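Local coordinates for protein ARF-like GTPase (Chlamydomonas reinhardtii, PDB 4M9Q) that belongs to the ADP-ribosylation factor family of P-loop small GTPases and is modelled here with phosphoaminophosphonic acid-guanylate ester and a magnesium ion, at residues T6-G11 with F53-G58; L10-A15 with N60-W65; T18-S23 with F142-K147; H73-V78 with K106-F111. One frame throughout, in Å; residues are numbered along the deposited sequence. Where two conformers were deposited one is given.

The four contacts sample one mixed sheet and the site beside it that holds phosphoaminophosphonic acid-guanylate ester (GNP). Contacts 1 and 2 share Leu-10 and Gly-11, where strand 3-10 turns into the phosphate loop; their centres lie about 7 Å apart. Contact 4 joins the next two strands, 74-80 and 108-113, its centre about 10 Å from that of contact 1. Contact 3, its centre about 13 Å from that of contact 1, reaches from helix 17-24 to the loop after strand 139-143, and its two segments enclose contact 4 in the chain. Contacts 1, 2 and 3 all touch GNP, whereas contact 4 builds the sheet behind it.

Contact 1: T6-G11 with F53-G58; sequences TIALLG and FDLGGG. With GNP (phosphoaminophosphonic acid-guanylate ester), chain D.
At the edge of the Phe-53 ring, close to its plane, sits the methyl group of Thr-6, with CG2 3.5 Å from CE1 of Phe-53. The ring also meets that of Tyr-68, their planes inclined at about 55°. It lies beside a parallel pairing between the two strands that lead into the GNP site of the Ras-like P-loop fold: strand 3-10 runs into the phosphate loop, and strand 48-55 into the Asp-X-X-Gly motif, here Asp-54 to Gly-57.

Phe-53 straddles the register. Its N donates to Ile-7 O at 2.9 Å in a nearly straight bond, and its O accepts from Leu-9 N at 2.7 Å. The next rung is weak, Leu-55 N to Leu-9 O at 3.4 Å, and beyond it the backbones separate. Apolar contact continues where the pairing fades: the Leu-10 and Leu-55 side chains lie next to each other and point the same way, their CD2 atoms 3.4 Å apart.

Asp-54 and Leu-9 put their side chains on the face of the sheet away from Ala-8 and Phe-53. With CG anti to the backbone N (chi1 163°), Asp-54 extends toward helix 17-24, where OD2 is hydrogen-bonded to Thr-18 OG1, a ligand of the magnesium ion, and also to Asn-39 ND2. Asp-54 is therefore a second-shell residue of the metal site.

Past the strands, a CA-H...O contact links Gly-57 CA to Gly-11 O, at 3.6 Å. Gly-57 N also donates to O2G of GNP at 2.8 Å.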
# COMPACT_ATOMS: atom_id res chain seq x y z
N THR A 6 10.78 3.20 0.04
CA THR A 6 10.20 2.07 0.71
C THR A 6 8.68 2.31 0.75
O THR A 6 8.22 3.44 0.98
CB THR A 6 10.79 1.94 2.13
OG1 THR A 6 12.21 1.81 2.04
CG2 THR A 6 10.22 0.73 2.90
N ILE A 7 7.92 1.25 0.53
CA ILE A 7 6.49 1.32 0.44
C ILE A 7 5.89 0.22 1.27
O ILE A 7 6.40 -0.90 1.25
CB ILE A 7 6.07 1.10 -1.00
CG1 ILE A 7 6.30 2.34 -1.81
CG2 ILE A 7 4.61 0.81 -1.14
CD1 ILE A 7 6.15 1.97 -3.28
N ALA A 8 4.81 0.51 1.99
CA ALA A 8 4.05 -0.54 2.72
C ALA A 8 2.83 -0.82 1.95
O ALA A 8 2.14 0.09 1.54
CB ALA A 8 3.67 -0.09 4.12
N LEU A 9 2.52 -2.09 1.77
CA LEU A 9 1.31 -2.53 1.01
C LEU A 9 0.30 -2.92 2.07
O LEU A 9 0.49 -3.91 2.77
CB LEU A 9 1.72 -3.71 0.14
CG LEU A 9 0.96 -4.28 -1.05
CD1 LEU A 9 0.24 -3.22 -1.87
CD2 LEU A 9 1.91 -5.12 -1.91
N LEU A 10 -0.72 -2.11 2.24
CA LEU A 10 -1.65 -2.27 3.33
C LEU A 10 -3.05 -2.43 2.77
O LEU A 10 -3.27 -2.30 1.57
CB LEU A 10 -1.60 -1.03 4.22
CG LEU A 10 -0.24 -0.62 4.83
CD1 LEU A 10 -0.47 0.62 5.67
CD2 LEU A 10 0.33 -1.75 5.64
N GLY A 11 -4.00 -2.73 3.66
CA GLY A 11 -5.39 -3.01 3.29
C GLY A 11 -5.89 -4.22 4.06
O GLY A 11 -5.11 -4.97 4.58
N PHE A 53 6.91 -3.77 1.33
CA PHE A 53 6.53 -4.63 2.45
C PHE A 53 5.02 -4.98 2.37
O PHE A 53 4.18 -4.13 2.50
CB PHE A 53 6.84 -3.93 3.74
CG PHE A 53 8.30 -3.83 4.03
CD1 PHE A 53 8.98 -2.62 3.93
CD2 PHE A 53 9.02 -4.96 4.43
CE1 PHE A 53 10.32 -2.53 4.24
CE2 PHE A 53 10.39 -4.88 4.71
CZ PHE A 53 11.04 -3.65 4.61
N ASP A 54 4.73 -6.24 2.11
CA ASP A 54 3.37 -6.72 2.03
C ASP A 54 2.98 -7.26 3.40
O ASP A 54 3.43 -8.31 3.80
CB ASP A 54 3.28 -7.78 0.94
CG ASP A 54 2.02 -8.64 1.03
OD1 ASP A 54 0.96 -8.16 1.50
OD2 ASP A 54 2.08 -9.82 0.61
N LEU A 55 2.19 -6.51 4.16
CA LEU A 55 1.85 -6.87 5.51
C LEU A 55 0.51 -7.58 5.53
O LEU A 55 -0.38 -7.22 4.76
CB LEU A 55 1.74 -5.62 6.36
CG LEU A 55 3.04 -5.03 6.90
CD1 LEU A 55 4.29 -5.54 6.17
CD2 LEU A 55 2.99 -3.52 6.94
N GLY A 56 0.34 -8.53 6.42
CA GLY A 56 -0.96 -9.18 6.58
C GLY A 56 -2.01 -8.19 7.01
O GLY A 56 -1.69 -7.25 7.74
N GLY A 57 -3.25 -8.39 6.57
CA GLY A 57 -4.34 -7.52 6.93
C GLY A 57 -5.36 -8.06 7.91
O GLY A 57 -6.27 -7.34 8.27
N GLY A 58 -5.24 -9.30 8.36
CA GLY A 58 -6.15 -9.85 9.37
C GLY A 58 -6.20 -8.99 10.61
O GLY A 58 -5.20 -8.36 10.96
PG GNP D . -4.02 -11.06 3.79
O1G GNP D . -2.58 -11.70 3.40
O2G GNP D . -3.90 -9.52 4.07
O3G GNP D . -4.60 -11.92 4.92
N3B GNP D . -4.97 -11.12 2.38
PB GNP D . -4.33 -10.47 0.96
O1B GNP D . -2.73 -10.68 0.84
O2B GNP D . -4.74 -9.02 0.94
O3A GNP D . -5.15 -11.27 -0.14
PA GNP D . -4.59 -12.23 -1.28
O1A GNP D . -4.15 -13.40 -0.48
O2A GNP D . -3.67 -11.43 -2.12
O5' GNP D . -5.97 -12.49 -2.05
C5' GNP D . -7.14 -12.89 -1.30
C4' GNP D . -8.08 -13.74 -2.19
O4' GNP D . -8.52 -12.87 -3.25
C3' GNP D . -7.39 -14.87 -2.94
O3' GNP D . -8.30 -15.88 -3.37
C2' GNP D . -6.96 -14.24 -4.22
O2' GNP D . -6.80 -15.13 -5.29
C1' GNP D . -8.15 -13.38 -4.52
N9 GNP D . -7.92 -12.27 -5.45
C8 GNP D . -6.92 -11.40 -5.37
N7 GNP D . -7.03 -10.46 -6.32
C5 GNP D . -8.11 -10.76 -7.05
C6 GNP D . -8.75 -10.16 -8.24
O6 GNP D . -8.27 -9.14 -8.79
N1 GNP D . -9.85 -10.72 -8.68
C2 GNP D . -10.40 -11.83 -8.10
N2 GNP D . -11.51 -12.32 -8.67
N3 GNP D . -9.88 -12.45 -7.01
C4 GNP D . -8.71 -11.96 -6.48

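Contact 2: L10-A15 with N60-W65; sequences LGLDNA and NIRGVW. With GNP (phosphoaminophosphonic acid-guanylate ester), chain D.
Leu-10 CD2 rests over one face of Trp-65, a CH-pi contact 3.6 Å from the centroid of the five-membered ring and only 7° off the normal. The opposite face carries Arg-62 CG, 3.8 Å above the plane, so the indole lies between a leucine methyl and the aliphatic part of an arginine. At the indole edge, Gly-11 O comes within 3.4 Å of CZ2, while NE1 is hydrogen-bonded to Gly-56 O; these edge contacts should restrict rotation of the ring.

The second group surrounds the Arg-62 guanidinium. A bend at chi3 (-83°) helps bring its end to the phosphate loop, where Leu-12 CD2 sits 3.6 Å above the centre of one face. Asp-13 OD1 approaches at the edge instead, forming a salt bridge with NH2 at 3.3 Å, the carboxylate and guanidinium planes nearly coplanar.

Neither charge depends on this pair alone. Asp-13 OD2 meets Arg-86, while Arg-62 reaches Glu-89 through NH1 and Gly-57 O through NH2. Two acidic and two basic side chains in one network would probably balance their charges and help hold the loop after strand 48-55 against the P-loop.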
# COMPACT_ATOMS: atom_id res chain seq x y z
N LEU A 10 -0.72 -2.11 2.24
CA LEU A 10 -1.65 -2.27 3.33
C LEU A 10 -3.05 -2.43 2.77
O LEU A 10 -3.27 -2.30 1.57
CB LEU A 10 -1.60 -1.03 4.22
CG LEU A 10 -0.24 -0.62 4.83
CD1 LEU A 10 -0.47 0.62 5.67
CD2 LEU A 10 0.33 -1.75 5.64
N GLY A 11 -4.00 -2.73 3.66
CA GLY A 11 -5.39 -3.01 3.29
C GLY A 11 -5.89 -4.22 4.06
O GLY A 11 -5.11 -4.97 4.58
N LEU A 12 -7.21 -4.42 4.09
CA LEU A 12 -7.80 -5.45 4.92
C LEU A 12 -7.42 -6.82 4.38
O LEU A 12 -7.03 -6.97 3.20
CB LEU A 12 -9.33 -5.36 4.92
CG LEU A 12 -10.01 -4.10 5.44
CD1 LEU A 12 -11.53 -4.25 5.37
CD2 LEU A 12 -9.56 -3.72 6.86
N ASP A 13 -7.55 -7.83 5.23
CA ASP A 13 -7.39 -9.18 4.78
C ASP A 13 -8.35 -9.42 3.60
O ASP A 13 -9.43 -8.87 3.55
CB ASP A 13 -7.65 -10.17 5.91
CG ASP A 13 -9.05 -10.08 6.44
OD1 ASP A 13 -9.34 -9.09 7.14
OD2 ASP A 13 -9.87 -10.99 6.15
N ASN A 14 -7.87 -10.18 2.63
CA ASN A 14 -8.64 -10.57 1.47
C ASN A 14 -8.72 -9.51 0.36
O ASN A 14 -9.29 -9.76 -0.71
CB ASN A 14 -10.04 -11.05 1.89
CG ASN A 14 -10.65 -12.00 0.87
OD1 ASN A 14 -10.02 -13.01 0.52
ND2 ASN A 14 -11.85 -11.68 0.36
N ALA A 15 -8.08 -8.37 0.57
CA ALA A 15 -8.19 -7.27 -0.39
C ALA A 15 -7.45 -7.62 -1.70
O ALA A 15 -7.90 -7.21 -2.83
CB ALA A 15 -7.63 -6.00 0.21
N ASN A 60 -6.11 -9.63 13.79
CA ASN A 60 -5.02 -9.93 14.75
C ASN A 60 -3.56 -9.66 14.23
O ASN A 60 -2.59 -9.80 14.99
CB ASN A 60 -5.12 -11.39 15.29
CG ASN A 60 -6.57 -11.88 15.51
OD1 ASN A 60 -6.87 -13.04 15.22
ND2 ASN A 60 -7.45 -11.01 16.04
N ILE A 61 -3.38 -9.29 12.95
CA ILE A 61 -2.06 -8.87 12.46
C ILE A 61 -1.93 -7.34 12.33
O ILE A 61 -0.81 -6.81 12.42
CB ILE A 61 -1.69 -9.52 11.10
CG1 ILE A 61 -0.63 -10.61 11.24
CG2 ILE A 61 -1.11 -8.48 10.15
CD1 ILE A 61 0.81 -10.12 11.46
N ARG A 62 -3.06 -6.63 12.15
CA ARG A 62 -3.12 -5.18 11.75
C ARG A 62 -2.28 -4.20 12.62
O ARG A 62 -1.82 -3.15 12.17
CB ARG A 62 -4.60 -4.74 11.83
CG ARG A 62 -5.14 -3.90 10.68
CD ARG A 62 -6.67 -3.95 10.67
NE ARG A 62 -7.19 -5.15 10.00
CZ ARG A 62 -8.48 -5.49 9.90
NH1 ARG A 62 -9.43 -4.74 10.46
NH2 ARG A 62 -8.82 -6.59 9.24
N GLY A 63 -2.13 -4.51 13.90
CA GLY A 63 -1.38 -3.65 14.80
C GLY A 63 0.09 -3.48 14.43
O GLY A 63 0.75 -2.53 14.84
N VAL A 64 0.61 -4.43 13.67
CA VAL A 64 1.97 -4.39 13.19
C VAL A 64 2.19 -3.24 12.22
O VAL A 64 3.30 -2.73 12.12
CB VAL A 64 2.29 -5.71 12.48
CG1 VAL A 64 3.57 -5.61 11.66
CG2 VAL A 64 2.32 -6.84 13.50
N TRP A 65 1.15 -2.83 11.50
CA TRP A 65 1.33 -1.79 10.49
C TRP A 65 2.05 -0.61 11.03
O TRP A 65 3.01 -0.14 10.41
CB TRP A 65 0.03 -1.31 9.94
CG TRP A 65 -0.72 -2.31 9.16
CD1 TRP A 65 -0.40 -3.64 8.93
CD2 TRP A 65 -2.00 -2.11 8.52
NE1 TRP A 65 -1.38 -4.25 8.20
CE2 TRP A 65 -2.35 -3.39 7.91
CE3 TRP A 65 -2.82 -1.04 8.35
CZ2 TRP A 65 -3.52 -3.57 7.22
CZ3 TRP A 65 -4.01 -1.21 7.64
CH2 TRP A 65 -4.36 -2.45 7.10
PG GNP D . -4.02 -11.06 3.79
O1G GNP D . -2.58 -11.70 3.40
O2G GNP D . -3.90 -9.52 4.07
O3G GNP D . -4.60 -11.92 4.92
N3B GNP D . -4.97 -11.12 2.38
PB GNP D . -4.33 -10.47 0.96
O1B GNP D . -2.73 -10.68 0.84
O2B GNP D . -4.74 -9.02 0.94
O3A GNP D . -5.15 -11.27 -0.14
PA GNP D . -4.59 -12.23 -1.28
O1A GNP D . -4.15 -13.40 -0.48
O2A GNP D . -3.67 -11.43 -2.12
O5' GNP D . -5.97 -12.49 -2.05
C5' GNP D . -7.14 -12.89 -1.30
C4' GNP D . -8.08 -13.74 -2.19
O4' GNP D . -8.52 -12.87 -3.25
C3' GNP D . -7.39 -14.87 -2.94
O3' GNP D . -8.30 -15.88 -3.37
C2' GNP D . -6.96 -14.24 -4.22
O2' GNP D . -6.80 -15.13 -5.29
C1' GNP D . -8.15 -13.38 -4.52
N9 GNP D . -7.92 -12.27 -5.45
C8 GNP D . -6.92 -11.40 -5.37
N7 GNP D . -7.03 -10.46 -6.32
C5 GNP D . -8.11 -10.76 -7.05
C6 GNP D . -8.75 -10.16 -8.24
O6 GNP D . -8.27 -9.14 -8.79
N1 GNP D . -9.85 -10.72 -8.68
C2 GNP D . -10.40 -11.83 -8.10
N2 GNP D . -11.51 -12.32 -8.67
N3 GNP D . -9.88 -12.45 -7.01
C4 GNP D . -8.71 -11.96 -6.48

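Contact 3: T18-S23 with F142-K147; sequences TTLLNS and FPCTAK. With MG (magnesium ion), chain E; GNP (phosphoaminophosphonic acid-guanylate ester), chain D.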
# COMPACT_ATOMS: atom_id res chain seq x y z
N THR A 18 -1.15 -9.52 -1.41
CA THR A 18 -0.13 -10.47 -1.78
C THR A 18 -0.23 -10.81 -3.28
O THR A 18 0.78 -10.84 -3.97
CB THR A 18 -0.17 -11.68 -0.85
OG1 THR A 18 -0.03 -11.23 0.49
CG2 THR A 18 0.97 -12.70 -1.12
N THR A 19 -1.44 -10.98 -3.81
CA THR A 19 -1.62 -11.26 -5.24
C THR A 19 -1.15 -10.07 -6.08
O THR A 19 -0.55 -10.21 -7.12
CB THR A 19 -3.09 -11.58 -5.53
OG1 THR A 19 -3.56 -12.58 -4.60
CG2 THR A 19 -3.29 -12.11 -6.99
N LEU A 20 -1.42 -8.88 -5.59
CA LEU A 20 -1.03 -7.68 -6.30
C LEU A 20 0.49 -7.56 -6.32
O LEU A 20 1.11 -7.31 -7.35
CB LEU A 20 -1.68 -6.48 -5.66
CG LEU A 20 -1.50 -5.18 -6.42
CD1 LEU A 20 -2.77 -4.35 -6.26
CD2 LEU A 20 -0.25 -4.48 -5.92
N LEU A 21 1.12 -7.84 -5.21
CA LEU A 21 2.56 -7.82 -5.18
C LEU A 21 3.18 -8.81 -6.14
O LEU A 21 4.08 -8.45 -6.87
CB LEU A 21 3.07 -8.13 -3.80
CG LEU A 21 4.57 -7.88 -3.69
CD1 LEU A 21 4.87 -6.50 -4.30
CD2 LEU A 21 5.04 -8.03 -2.25
N ASN A 22 2.71 -10.06 -6.13
CA ASN A 22 3.13 -11.04 -7.11
C ASN A 22 2.94 -10.50 -8.51
O ASN A 22 3.88 -10.48 -9.28
CB ASN A 22 2.39 -12.39 -6.96
CG ASN A 22 2.73 -13.11 -5.65
OD1 ASN A 22 3.78 -12.84 -5.01
ND2 ASN A 22 1.85 -13.99 -5.22
N SER A 23 1.76 -10.02 -8.85
CA SER A 23 1.48 -9.62 -10.23
C SER A 23 2.30 -8.42 -10.66
O SER A 23 2.59 -8.25 -11.83
CB SER A 23 -0.00 -9.31 -10.39
OG SER A 23 -0.74 -10.54 -10.31
N PHE A 142 -7.07 3.78 -8.24
CA PHE A 142 -6.89 3.11 -9.49
C PHE A 142 -7.61 1.79 -9.42
O PHE A 142 -7.29 0.96 -8.59
CB PHE A 142 -5.42 2.79 -9.71
CG PHE A 142 -4.55 4.01 -9.78
CD1 PHE A 142 -3.91 4.48 -8.65
CD2 PHE A 142 -4.34 4.64 -10.98
CE1 PHE A 142 -3.09 5.58 -8.71
CE2 PHE A 142 -3.54 5.76 -11.05
CZ PHE A 142 -2.93 6.23 -9.91
N PRO A 143 -8.60 1.60 -10.29
CA PRO A 143 -9.20 0.30 -10.36
C PRO A 143 -8.25 -0.70 -11.00
O PRO A 143 -7.53 -0.35 -11.91
CB PRO A 143 -10.42 0.52 -11.26
CG PRO A 143 -10.36 1.90 -11.76
CD PRO A 143 -9.24 2.61 -11.12
N CYS A 144 -8.30 -1.97 -10.57
CA CYS A 144 -7.39 -2.96 -11.11
C CYS A 144 -7.89 -4.35 -10.86
O CYS A 144 -8.90 -4.59 -10.18
CB CYS A 144 -6.01 -2.81 -10.47
SG CYS A 144 -6.07 -3.22 -8.72
N THR A 145 -7.14 -5.30 -11.43
CA THR A 145 -7.41 -6.73 -11.29
C THR A 145 -6.08 -7.42 -11.09
O THR A 145 -5.34 -7.69 -12.02
CB THR A 145 -8.11 -7.23 -12.57
OG1 THR A 145 -9.28 -6.45 -12.72
CG2 THR A 145 -8.48 -8.70 -12.50
N ALA A 146 -5.74 -7.62 -9.84
CA ALA A 146 -4.48 -8.19 -9.44
C ALA A 146 -4.43 -9.64 -9.93
O ALA A 146 -3.36 -10.17 -10.12
CB ALA A 146 -4.35 -8.14 -7.91
N LYS A 147 -5.57 -10.28 -10.07
CA LYS A 147 -5.62 -11.66 -10.55
C LYS A 147 -6.28 -11.74 -11.92
O LYS A 147 -7.46 -12.08 -12.03
CB LYS A 147 -6.40 -12.56 -9.56
CG LYS A 147 -6.18 -14.06 -9.76
CD LYS A 147 -7.12 -14.90 -8.90
CE LYS A 147 -7.04 -16.40 -9.24
NZ LYS A 147 -8.36 -17.02 -9.59
MG MG E . -1.26 -11.48 1.90
PG GNP D . -4.02 -11.06 3.79
O1G GNP D . -2.58 -11.70 3.40
O2G GNP D . -3.90 -9.52 4.07
O3G GNP D . -4.60 -11.92 4.92
N3B GNP D . -4.97 -11.12 2.38
PB GNP D . -4.33 -10.47 0.96
O1B GNP D . -2.73 -10.68 0.84
O2B GNP D . -4.74 -9.02 0.94
O3A GNP D . -5.15 -11.27 -0.14
PA GNP D . -4.59 -12.23 -1.28
O1A GNP D . -4.15 -13.40 -0.48
O2A GNP D . -3.67 -11.43 -2.12
O5' GNP D . -5.97 -12.49 -2.05
C5' GNP D . -7.14 -12.89 -1.30
C4' GNP D . -8.08 -13.74 -2.19
O4' GNP D . -8.52 -12.87 -3.25
C3' GNP D . -7.39 -14.87 -2.94
O3' GNP D . -8.30 -15.88 -3.37
C2' GNP D . -6.96 -14.24 -4.22
O2' GNP D . -6.80 -15.13 -5.29
C1' GNP D . -8.15 -13.38 -4.52
N9 GNP D . -7.92 -12.27 -5.45
C8 GNP D . -6.92 -11.40 -5.37
N7 GNP D . -7.03 -10.46 -6.32
C5 GNP D . -8.11 -10.76 -7.05
C6 GNP D . -8.75 -10.16 -8.24
O6 GNP D . -8.27 -9.14 -8.79
N1 GNP D . -9.85 -10.72 -8.68
C2 GNP D . -10.40 -11.83 -8.10
N2 GNP D . -11.51 -12.32 -8.67
N3 GNP D . -9.88 -12.45 -7.01
C4 GNP D . -8.71 -11.96 -6.48
O HOH W 1 -1.85 -13.30 1.08
O HOH W 2 -0.73 -9.68 2.71
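Ala-146 packs directly against the first turns of helix 17-24, the helix that follows the P-loop, and brings to it the base-binding loop of the small GTPase fold, here Thr-145 to Lys-147. This is the tight part of the contact. Ala-146 CB nestles on the helix backbone, 3.7 Å from Leu-20 CA, where a small side chain allows close approach. Its carbonyl is gripped as well: Ser-23 OG donates to Ala-146 O at 2.7 Å, nearly in line with the C=O bond. Leu-20 reaches the sulfur of Cys-144, CD1 lying 4.3 Å from SG, and Phe-111 and Leu-158 of helix 157-190 also touch Leu-20.

Toward solvent the fit slackens. Lys-147 touches the helix through its CB, 4.1 Å from Thr-19 CG2, and its exposed chain then leads away, passing the base and ribose of GNP. Its backbone stays engaged, with N donating to the base O6 at 3.2 Å.

A chi1 of -50° sends the Thr-19 methyl to the 142-147 segment and OG1 to the alpha phosphate, where OG1 and the backbone N both donate to O2A. One residue earlier, the helix meets the magnesium ion, which Thr-35, O1G and two waters also bind: Thr-18 OG1 lies 1.9 Å from the metal, and Thr-18 N donates to O1B, itself a ligand 2.0 Å from the ion.

Contact 4: H73-V78 with K106-F111; sequences HAIVYV and KPICIF
Ile-75 and Ile-108 lie side by side on one face of the sheet, their CG2 methyls 3.4 Å apart, and Tyr-77 CB joins them against the same Ile-108 methyl. On the other face, Val-76 CG1, carried anti to its own backbone N (chi1 175°), meets the edge of the Phe-111 ring, 3.3 Å from CD2. Cys-109, also on this face, sets SG 3.6 Å above the plane of that ring, toward its rim.

Between the two apolar layers runs a regular parallel ladder. Ile-75 N donates to Pro-107 O at 3.0 Å, Cys-109 N to Ile-75 O at 2.9 Å, Tyr-77 N to Cys-109 O and Phe-111 N to Tyr-77 O both at 2.8 Å. The short strand axes cross at 15°, nearly parallel.

The polar edge lies where the strands begin. Lys-106 runs its extended chain past the backbone of His-73, CG lying 3.5 Å from His-73 O, and its NZ is held by Val-72 O, Phe-102 O and Glu-183. His-73 itself is hydrogen-bonded to Asp-177 through NE2.

These strands are the two arms of a beta-alpha-beta crossover through helix 87-99, which packs on the face of Ile-75, Tyr-77 and Ile-108 and offers Ser-90 to the Tyr-77 hydroxyl. Helix 157-190 borders the other face at Cys-109, and strands 3-10 and 139-143 flank the pair within the sheet.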
# COMPACT_ATOMS: atom_id res chain seq x y z
N HIS A 73 8.01 5.70 2.70
CA HIS A 73 7.86 6.95 2.00
C HIS A 73 6.46 7.11 1.52
O HIS A 73 6.04 8.24 1.28
CB HIS A 73 8.75 7.00 0.80
CG HIS A 73 10.21 7.03 1.12
ND1 HIS A 73 10.96 5.90 1.26
CD2 HIS A 73 11.08 8.09 1.28
CE1 HIS A 73 12.22 6.22 1.52
NE2 HIS A 73 12.30 7.57 1.53
N ALA A 74 5.74 6.00 1.32
CA ALA A 74 4.41 6.04 0.73
C ALA A 74 3.71 4.74 1.03
O ALA A 74 4.35 3.76 1.54
CB ALA A 74 4.49 6.23 -0.78
N ILE A 75 2.41 4.70 0.72
CA ILE A 75 1.57 3.55 0.99
C ILE A 75 0.87 3.12 -0.28
O ILE A 75 0.49 3.98 -1.07
CB ILE A 75 0.51 3.91 2.03
CG1 ILE A 75 1.11 3.79 3.43
CG2 ILE A 75 -0.75 3.04 1.86
CD1 ILE A 75 0.06 3.56 4.50
N VAL A 76 0.74 1.82 -0.51
CA VAL A 76 -0.24 1.32 -1.44
C VAL A 76 -1.33 0.75 -0.53
O VAL A 76 -1.04 -0.12 0.28
CB VAL A 76 0.33 0.28 -2.36
CG1 VAL A 76 -0.76 -0.31 -3.23
CG2 VAL A 76 1.44 0.86 -3.22
N TYR A 77 -2.57 1.26 -0.62
CA TYR A 77 -3.67 0.73 0.12
C TYR A 77 -4.61 0.00 -0.85
O TYR A 77 -5.03 0.58 -1.86
CB TYR A 77 -4.40 1.84 0.82
CG TYR A 77 -5.34 1.34 1.90
CD1 TYR A 77 -4.88 1.00 3.14
CD2 TYR A 77 -6.70 1.22 1.65
CE1 TYR A 77 -5.73 0.52 4.09
CE2 TYR A 77 -7.56 0.74 2.60
CZ TYR A 77 -7.06 0.39 3.82
OH TYR A 77 -7.92 -0.05 4.77
N VAL A 78 -4.90 -1.27 -0.59
CA VAL A 78 -5.68 -2.08 -1.49
C VAL A 78 -7.02 -2.35 -0.85
O VAL A 78 -7.13 -2.73 0.33
CB VAL A 78 -4.96 -3.41 -1.77
CG1 VAL A 78 -5.70 -4.24 -2.83
CG2 VAL A 78 -3.51 -3.18 -2.23
N LYS A 106 2.64 11.89 3.36
CA LYS A 106 3.04 10.76 2.53
C LYS A 106 1.87 10.35 1.62
O LYS A 106 0.69 10.33 2.04
CB LYS A 106 3.47 9.60 3.39
CG LYS A 106 4.80 9.84 4.09
CD LYS A 106 5.17 8.72 5.03
CE LYS A 106 6.45 8.99 5.81
NZ LYS A 106 6.70 7.90 6.81
N PRO A 107 2.18 10.03 0.36
CA PRO A 107 1.13 9.74 -0.58
C PRO A 107 0.61 8.30 -0.47
O PRO A 107 1.35 7.41 0.04
CB PRO A 107 1.81 9.97 -1.91
CG PRO A 107 3.22 9.71 -1.69
CD PRO A 107 3.48 10.21 -0.30
N ILE A 108 -0.65 8.10 -0.90
CA ILE A 108 -1.35 6.82 -0.87
C ILE A 108 -1.87 6.45 -2.27
O ILE A 108 -2.61 7.19 -2.92
CB ILE A 108 -2.61 6.80 -0.02
CG1 ILE A 108 -2.56 7.75 1.14
CG2 ILE A 108 -2.86 5.41 0.56
CD1 ILE A 108 -1.51 7.38 2.06
N CYS A 109 -1.46 5.31 -2.75
CA CYS A 109 -1.98 4.80 -3.98
C CYS A 109 -3.06 3.77 -3.58
O CYS A 109 -2.76 2.82 -2.92
CB CYS A 109 -0.87 4.16 -4.76
SG CYS A 109 -1.46 3.25 -6.17
N ILE A 110 -4.30 4.03 -3.91
CA ILE A 110 -5.38 3.19 -3.50
C ILE A 110 -5.78 2.35 -4.69
O ILE A 110 -6.14 2.88 -5.75
CB ILE A 110 -6.58 4.03 -3.02
CG1 ILE A 110 -6.14 4.90 -1.82
CG2 ILE A 110 -7.76 3.13 -2.63
CD1 ILE A 110 -6.91 6.17 -1.61
N PHE A 111 -5.69 1.04 -4.56
CA PHE A 111 -6.11 0.17 -5.64
C PHE A 111 -7.50 -0.37 -5.37
O PHE A 111 -7.74 -1.03 -4.38
CB PHE A 111 -5.13 -0.98 -5.81
CG PHE A 111 -3.87 -0.60 -6.52
CD1 PHE A 111 -3.91 -0.23 -7.81
CD2 PHE A 111 -2.64 -0.72 -5.91
CE1 PHE A 111 -2.75 0.08 -8.49
CE2 PHE A 111 -1.46 -0.44 -6.59
CZ PHE A 111 -1.51 -0.01 -7.87